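Local coordinates for protein thermophilic dibenzothiophene desulfurization enzyme C (Paenibacillus sp. A11-2, PDB 5XDC) that probably catalyses the FMNH2-dependent oxygenation of dibenzothiophene to its sulfoxide and sulfone, as a member of the DszC flavin monooxygenase family, at residues 320-323 / 324-328; 58-61 / 62-65. All coordinates share one frame; numbering follows the deposited sequence.

Contact 1: 320-323 / 324-328. With SO4 (sulfate ion), chain N; SO4 (sulfate ion), chain K.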
ATOM      1  N   VAL B 320      16.131 -25.486   5.602  1.00 19.71           N
ATOM      2  CA  VAL B 320      15.678 -26.652   4.842  1.00 15.53           C
ATOM      3  C   VAL B 320      16.780 -27.709   4.806  1.00 16.47           C
ATOM      4  O   VAL B 320      16.536 -28.902   5.033  1.00 20.16           O
ATOM      5  CB  VAL B 320      15.263 -26.244   3.418  1.00 18.02           C
ATOM      6  CG1 VAL B 320      15.088 -27.490   2.541  1.00 18.02           C
ATOM      7  CG2 VAL B 320      13.989 -25.403   3.447  1.00 17.13           C
ATOM      8  N   GLN B 321      17.999 -27.285   4.472  1.00 18.45           N
ATOM      9  CA  GLN B 321      19.108 -28.229   4.361  1.00 18.59           C
ATOM     10  C   GLN B 321      19.382 -28.900   5.700  1.00 23.30           C
ATOM     11  O   GLN B 321      19.605 -30.118   5.758  1.00 21.75           O
ATOM     12  CB  GLN B 321      20.357 -27.523   3.843  1.00 22.08           C
ATOM     13  CG  GLN B 321      21.566 -28.441   3.671  1.00 23.54           C
ATOM     14  CD  GLN B 321      21.333 -29.506   2.614  1.00 24.68           C
ATOM     15  OE1 GLN B 321      20.575 -29.299   1.664  1.00 21.63           O
ATOM     16  NE2 GLN B 321      21.985 -30.650   2.769  1.00 22.52           N
ATOM     17  N   GLU B 322      19.356 -28.129   6.790  1.00 21.88           N
ATOM     18  CA  GLU B 322      19.625 -28.713   8.105  1.00 25.74           C
ATOM     19  C   GLU B 322      18.633 -29.829   8.419  1.00 28.04           C
ATOM     20  O   GLU B 322      19.022 -30.923   8.848  1.00 23.20           O
ATOM     21  CB  GLU B 322      19.589 -27.627   9.188  1.00 22.97           C
ATOM     22  CG  GLU B 322      19.797 -28.162  10.611  1.00 46.11           C
ATOM     23  CD  GLU B 322      21.248 -28.483  10.927  1.00 68.31           C
ATOM     24  OE1 GLU B 322      22.086 -28.435  10.000  1.00 63.85           O
ATOM     25  OE2 GLU B 322      21.547 -28.785  12.106  1.00 69.97           O
ATOM     26  N   LEU B 323      17.341 -29.580   8.204  1.00 19.81           N
ATOM     27  CA  LEU B 323      16.348 -30.590   8.545  1.00 20.51           C
ATOM     28  C   LEU B 323      16.326 -31.735   7.538  1.00 19.72           C
ATOM     29  O   LEU B 323      15.975 -32.861   7.901  1.00 20.98           O
ATOM     30  CB  LEU B 323      14.966 -29.952   8.663  1.00 23.10           C
ATOM     31  CG  LEU B 323      14.813 -28.916   9.789  1.00 19.14           C
ATOM     32  CD1 LEU B 323      13.403 -28.438   9.853  1.00 19.06           C
ATOM     33  CD2 LEU B 323      15.240 -29.478  11.151  1.00 21.07           C
ATOM     34  N   TRP B 324      16.694 -31.461   6.286  1.00 19.65           N
ATOM     35  CA  TRP B 324      16.823 -32.501   5.265  1.00 22.34           C
ATOM     36  C   TRP B 324      17.859 -33.542   5.646  1.00 23.38           C
ATOM     37  O   TRP B 324      17.729 -34.712   5.266  1.00 22.39           O
ATOM     38  CB  TRP B 324      17.218 -31.843   3.956  1.00 19.54           C
ATOM     39  CG  TRP B 324      17.476 -32.688   2.733  1.00 18.34           C
ATOM     40  CD1 TRP B 324      18.693 -32.980   2.186  1.00 22.17           C
ATOM     41  CD2 TRP B 324      16.499 -33.264   1.861  1.00 17.11           C
ATOM     42  NE1 TRP B 324      18.533 -33.709   1.035  1.00 22.87           N
ATOM     43  CE2 TRP B 324      17.194 -33.897   0.816  1.00 21.36           C
ATOM     44  CE3 TRP B 324      15.100 -33.298   1.859  1.00 18.57           C
ATOM     45  CZ2 TRP B 324      16.540 -34.557  -0.223  1.00 23.03           C
ATOM     46  CZ3 TRP B 324      14.455 -33.959   0.832  1.00 23.27           C
ATOM     47  CH2 TRP B 324      15.173 -34.578  -0.191  1.00 20.64           C
ATOM     48  N   GLU B 325      18.906 -33.129   6.355  1.00 25.92           N
ATOM     49  CA  GLU B 325      19.975 -34.032   6.762  1.00 23.79           C
ATOM     50  C   GLU B 325      19.657 -34.795   8.042  1.00 28.33           C
ATOM     51  O   GLU B 325      20.396 -35.725   8.379  1.00 36.49           O
ATOM     52  CB  GLU B 325      21.274 -33.241   6.945  1.00 27.34           C
ATOM     53  CG  GLU B 325      21.846 -32.669   5.661  1.00 23.46           C
ATOM     54  CD  GLU B 325      23.025 -31.752   5.918  1.00 25.90           C
ATOM     55  OE1 GLU B 325      23.388 -31.572   7.101  1.00 52.94           O
ATOM     56  OE2 GLU B 325      23.586 -31.210   4.950  1.00 31.59           O
ATOM     57  N   ARG B 326      18.579 -34.453   8.745  1.00 26.81           N
ATOM     58  CA  ARG B 326      18.249 -35.121   9.999  1.00 28.45           C
ATOM     59  C   ARG B 326      17.602 -36.471   9.731  1.00 33.10           C
ATOM     60  O   ARG B 326      16.891 -36.656   8.741  1.00 26.15           O
ATOM     61  CB  ARG B 326      17.290 -34.278  10.837  1.00 32.34           C
ATOM     62  CG  ARG B 326      17.808 -32.912  11.211  1.00 28.65           C
ATOM     63  CD  ARG B 326      18.786 -32.970  12.355  1.00 41.05           C
ATOM     64  NE  ARG B 326      19.388 -31.667  12.613  1.00 40.00           N
ATOM     65  CZ  ARG B 326      18.862 -30.737  13.405  1.00 29.75           C
ATOM     66  NH1 ARG B 326      17.718 -30.955  14.031  1.00 29.13           N
ATOM     67  NH2 ARG B 326      19.491 -29.584  13.575  1.00 39.17           N
ATOM     68  N   ASN B 327      17.838 -37.421  10.641  1.00 29.80           N
ATOM     69  CA  ASN B 327      17.141 -38.696  10.554  1.00 29.41           C
ATOM     70  C   ASN B 327      15.697 -38.576  11.000  1.00 24.60           C
ATOM     71  O   ASN B 327      14.826 -39.255  10.456  1.00 31.35           O
ATOM     72  CB  ASN B 327      17.860 -39.753  11.397  1.00 36.77           C
ATOM     73  CG  ASN B 327      19.266 -40.019  10.909  1.00 46.19           C
ATOM     74  OD1 ASN B 327      19.500 -40.164   9.707  1.00 43.74           O
ATOM     75  ND2 ASN B 327      20.218 -40.066  11.839  1.00 52.45           N
ATOM     76  N   HIS B 328      15.421 -37.718  11.973  1.00 24.43           N
ATOM     77  CA  HIS B 328      14.063 -37.498  12.435  1.00 24.88           C
ATOM     78  C   HIS B 328      13.817 -36.005  12.551  1.00 22.07           C
ATOM     79  O   HIS B 328      14.734 -35.220  12.816  1.00 26.83           O
ATOM     80  CB  HIS B 328      13.800 -38.191  13.762  1.00 35.28           C
ATOM     81  CG  HIS B 328      13.972 -39.675  13.693  1.00 42.88           C
ATOM     82  ND1 HIS B 328      15.128 -40.308  14.097  1.00 44.76           N
ATOM     83  CD2 HIS B 328      13.152 -40.646  13.226  1.00 41.40           C
ATOM     84  CE1 HIS B 328      15.005 -41.609  13.901  1.00 36.56           C
ATOM     85  NE2 HIS B 328      13.814 -41.841  13.375  1.00 57.85           N
TER
HETATM   86  S   SO4 N 505      18.915 -36.836  14.054  1.00 63.64           S
HETATM   87  O1  SO4 N 505      19.138 -35.597  14.795  1.00 59.99           O
HETATM   88  O2  SO4 N 505      19.607 -36.772  12.766  1.00 42.23           O
HETATM   89  O3  SO4 N 505      19.446 -37.969  14.815  1.00 79.20           O
HETATM   90  O4  SO4 N 505      17.475 -37.020  13.871  1.00 37.03           O
HETATM   91  S   SO4 K 502      17.285 -27.911  16.247  1.00 39.66           S
HETATM   92  O1  SO4 K 502      17.790 -27.114  17.365  1.00 44.28           O
HETATM   93  O2  SO4 K 502      18.042 -27.577  15.041  1.00 35.16           O
HETATM   94  O3  SO4 K 502      17.458 -29.336  16.541  1.00 49.17           O
HETATM   95  O4  SO4 K 502      15.857 -27.631  16.107  1.00 35.36           O
HETATM   96  O   HOH W   1      23.119 -28.152   7.285  1.00 36.47           O
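Glu322 sends its CG away from its own backbone N (chi1 177°) and then bends, while Arg326 folds back at chi2 (-78°); the two bends bring carboxylate and guanidinium together across four residues. The salt bridge runs from Arg326 NH2 to Glu322 OE2, 2.7 Å apart. OE2 lies at the guanidinium edge, near its plane, but is met on its anti side, the two planes standing 83° apart. The neighbouring edge, between NH1 and NH2, faces a sulfate, probably from the crystallisation liquor, whose O2 is 2.9 Å from Arg326 NH2 and whose O3 is 3.0 Å from Arg326 NH1, so NH2 serves both anions. Leu323 CD2 lies over one guanidinium face.

Gln321 NE2 gives a nearly straight bond of 2.8 Å to Glu325 OE2. Gln321 suits its place because its other amide atom, OE1, accepts from Trp70 N, so both ends fix the amide's rotation. A water donates to Glu322 OE1 and, weakly, to Glu325 OE1, bridging two carboxylates whose OE1 atoms are 4.5 Å apart.

Near the end of helix 293-324, Trp324 N and Glu325 N reach four residues back, to Val320 O and Gln321 O, whereas Arg326 N bonds to Leu323 O. The Trp324 ring packs edge-to-face with Trp70 and touches Ile250.

A leucine in place of Arg326 would probably leave Glu322 OE2 without its charged mate and the sulfate without two of its donors. Arg326 probably offsets the charge of Glu322 and the sulfate, while Lys243, bonded to Trp324 O and Arg326 O, is likely to ease the carbonyl end; Glu325 leans on Gln321's neutral amide.

Contact 2: 58-61 / 62-65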
ATOM      1  N   LEU B  58      20.897 -32.963  -6.061  1.00 14.66           N
ATOM      2  CA  LEU B  58      20.668 -33.462  -4.710  1.00 15.66           C
ATOM      3  C   LEU B  58      20.956 -34.952  -4.560  1.00 17.43           C
ATOM      4  O   LEU B  58      20.863 -35.471  -3.441  1.00 22.08           O
ATOM      5  CB  LEU B  58      19.228 -33.178  -4.261  1.00 16.12           C
ATOM      6  CG  LEU B  58      18.865 -31.704  -4.056  1.00 15.85           C
ATOM      7  CD1 LEU B  58      17.372 -31.567  -3.796  1.00 16.91           C
ATOM      8  CD2 LEU B  58      19.662 -31.088  -2.917  1.00 17.64           C
ATOM      9  N   ILE B  59      21.276 -35.652  -5.641  1.00 14.82           N
ATOM     10  CA  ILE B  59      21.671 -37.054  -5.538  1.00 15.78           C
ATOM     11  C   ILE B  59      23.096 -37.088  -4.993  1.00 14.47           C
ATOM     12  O   ILE B  59      23.950 -36.320  -5.436  1.00 17.46           O
ATOM     13  CB  ILE B  59      21.566 -37.753  -6.902  1.00 17.11           C
ATOM     14  CG1 ILE B  59      20.100 -37.849  -7.347  1.00 16.34           C
ATOM     15  CG2 ILE B  59      22.182 -39.168  -6.870  1.00 15.24           C
ATOM     16  CD1 ILE B  59      19.940 -38.286  -8.795  1.00 17.58           C
ATOM     17  N   SER B  60      23.346 -37.961  -4.022  1.00 14.58           N
ATOM     18  CA  SER B  60      24.671 -38.048  -3.417  1.00 16.75           C
ATOM     19  C   SER B  60      25.732 -38.398  -4.454  1.00 18.06           C
ATOM     20  O   SER B  60      25.463 -39.039  -5.470  1.00 17.34           O
ATOM     21  CB  SER B  60      24.678 -39.107  -2.325  1.00 18.51           C
ATOM     22  OG  SER B  60      24.550 -40.390  -2.917  1.00 18.42           O
ATOM     23  N   LYS B  61      26.969 -37.992  -4.171  1.00 18.18           N
ATOM     24  CA  LYS B  61      28.070 -38.372  -5.046  1.00 18.71           C
ATOM     25  C   LYS B  61      28.229 -39.887  -5.109  1.00 14.42           C
ATOM     26  O   LYS B  61      28.569 -40.428  -6.168  1.00 17.94           O
ATOM     27  CB  LYS B  61      29.369 -37.708  -4.579  1.00 19.77           C
ATOM     28  CG  LYS B  61      29.377 -36.200  -4.790  1.00 17.84           C
ATOM     29  CD  LYS B  61      30.705 -35.577  -4.384  1.00 25.10           C
ATOM     30  CE  LYS B  61      30.701 -34.083  -4.658  1.00 36.17           C
ATOM     31  NZ  LYS B  61      32.026 -33.477  -4.373  1.00 37.97           N
ATOM     32  N   GLU B  62      27.972 -40.579  -3.998  1.00 19.29           N
ATOM     33  CA  GLU B  62      28.056 -42.042  -3.972  1.00 18.05           C
ATOM     34  C   GLU B  62      27.162 -42.668  -5.028  1.00 24.84           C
ATOM     35  O   GLU B  62      27.507 -43.709  -5.597  1.00 20.94           O
ATOM     36  CB  GLU B  62      27.680 -42.549  -2.582  1.00 17.49           C
ATOM     37  CG  GLU B  62      27.535 -44.067  -2.433  1.00 17.30           C
ATOM     38  CD  GLU B  62      28.838 -44.823  -2.647  1.00 20.48           C
ATOM     39  OE1 GLU B  62      29.901 -44.267  -2.312  1.00 19.90           O
ATOM     40  OE2 GLU B  62      28.790 -45.968  -3.158  1.00 23.25           O
ATOM     41  N   ARG B  63      26.019 -42.051  -5.310  1.00 18.53           N
ATOM     42  CA  ARG B  63      25.076 -42.559  -6.298  1.00 16.20           C
ATOM     43  C   ARG B  63      25.214 -41.892  -7.650  1.00 18.31           C
ATOM     44  O   ARG B  63      24.362 -42.099  -8.522  1.00 22.93           O
ATOM     45  CB  ARG B  63      23.648 -42.401  -5.765  1.00 14.51           C
ATOM     46  CG  ARG B  63      23.323 -43.353  -4.629  1.00 21.83           C
ATOM     47  CD  ARG B  63      22.119 -42.895  -3.827  1.00 34.11           C
ATOM     48  NE  ARG B  63      21.673 -43.921  -2.886  1.00 27.99           N
ATOM     49  CZ  ARG B  63      20.897 -43.691  -1.830  1.00 46.02           C
ATOM     50  NH1 ARG B  63      20.545 -44.700  -1.043  1.00 37.03           N
ATOM     51  NH2 ARG B  63      20.479 -42.456  -1.552  1.00 32.15           N
ATOM     52  N   GLY B  64      26.275 -41.112  -7.858  1.00 17.91           N
ATOM     53  CA  GLY B  64      26.564 -40.530  -9.144  1.00 17.30           C
ATOM     54  C   GLY B  64      26.114 -39.100  -9.302  1.00 15.23           C
ATOM     55  O   GLY B  64      26.346 -38.521 -10.365  1.00 15.93           O
ATOM     56  N   GLY B  65      25.484 -38.521  -8.280  1.00 17.67           N
ATOM     57  CA  GLY B  65      25.020 -37.150  -8.330  1.00 16.72           C
ATOM     58  C   GLY B  65      26.084 -36.144  -7.935  1.00 16.96           C
ATOM     59  O   GLY B  65      27.266 -36.460  -7.773  1.00 19.13           O
TER
HETATM   60  O   HOH W   2      21.187 -39.643  -2.575  1.00 17.86           O
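Ser60 and Gly65 are joined by the backbone bond that closes this tight turn, Gly65 N to Ser60 O at 2.9 Å. Inside it lies a second, shorter loop, in which Gly64 N reaches Lys61 O, also at 2.9 Å. In both, the donor stands above the carbonyl plane rather than on a lone pair. Arg63 N is shared: it makes a weak bond to Ser60 O and another, of 3.3 Å, to Ser60 OG. The serine hydroxyl can reach it because chi1 of 69° sets OG between the backbone N and the carbonyl carbon, facing the turn.

The nested pair of bonds, six residues spanned by the outer and four by the inner, with a positive phi of 98° at Gly64, is a Schellman motif, here closing a single helical turn in the loop between helices 43-52 and 70-83. Glycine fits at Gly64 because a beta carbon there would be jammed against the carbonyl oxygen of Arg63. Gly65 is glycine for another reason: a side chain would run into the carbonyl of Ile59.

The lack of a side chain lets Gly65 CA come within 3.2 Å of Ile59 O; a second CA-H...O contact runs from Lys61 CA to Gly65 O at 3.4 Å.

A water links the two halves differently, accepting from Ser60 N and from Arg63 NH2, in the plane of the guanidinium at its edge.

Nonpolar packing across the turn comes from Ile59, whose CG2 lies 3.7 Å from Arg63 CB, the side chains of Ile59 and Arg63 crossing at about a right angle. This branched, buried residue also touches Phe98 of helix 85-104 and Tyr114 and Val118 of helix 107-119.

Overall arrangement
The turn at 58-65 belongs to the N-terminal domain of the acyl-CoA dehydrogenase fold and the helix end at 320-328 to the C-terminal one. Their centres are about 17 Å apart and their nearest atoms about 5 Å, so they do not touch; Trp70, at the start of helix 70-83, mediates between them, packing on Leu58 of contact 2 and on Trp324 of contact 1. Helix 85-104 is also shared: Leu103 touches Trp324 of contact 1, Phe98 touches Leu58 and Ile59 of contact 2. Neither contact lies at the indole pocket or the FMN site, yet this same helix carries the pocket residue His89 and the FMN-binding Tyr93.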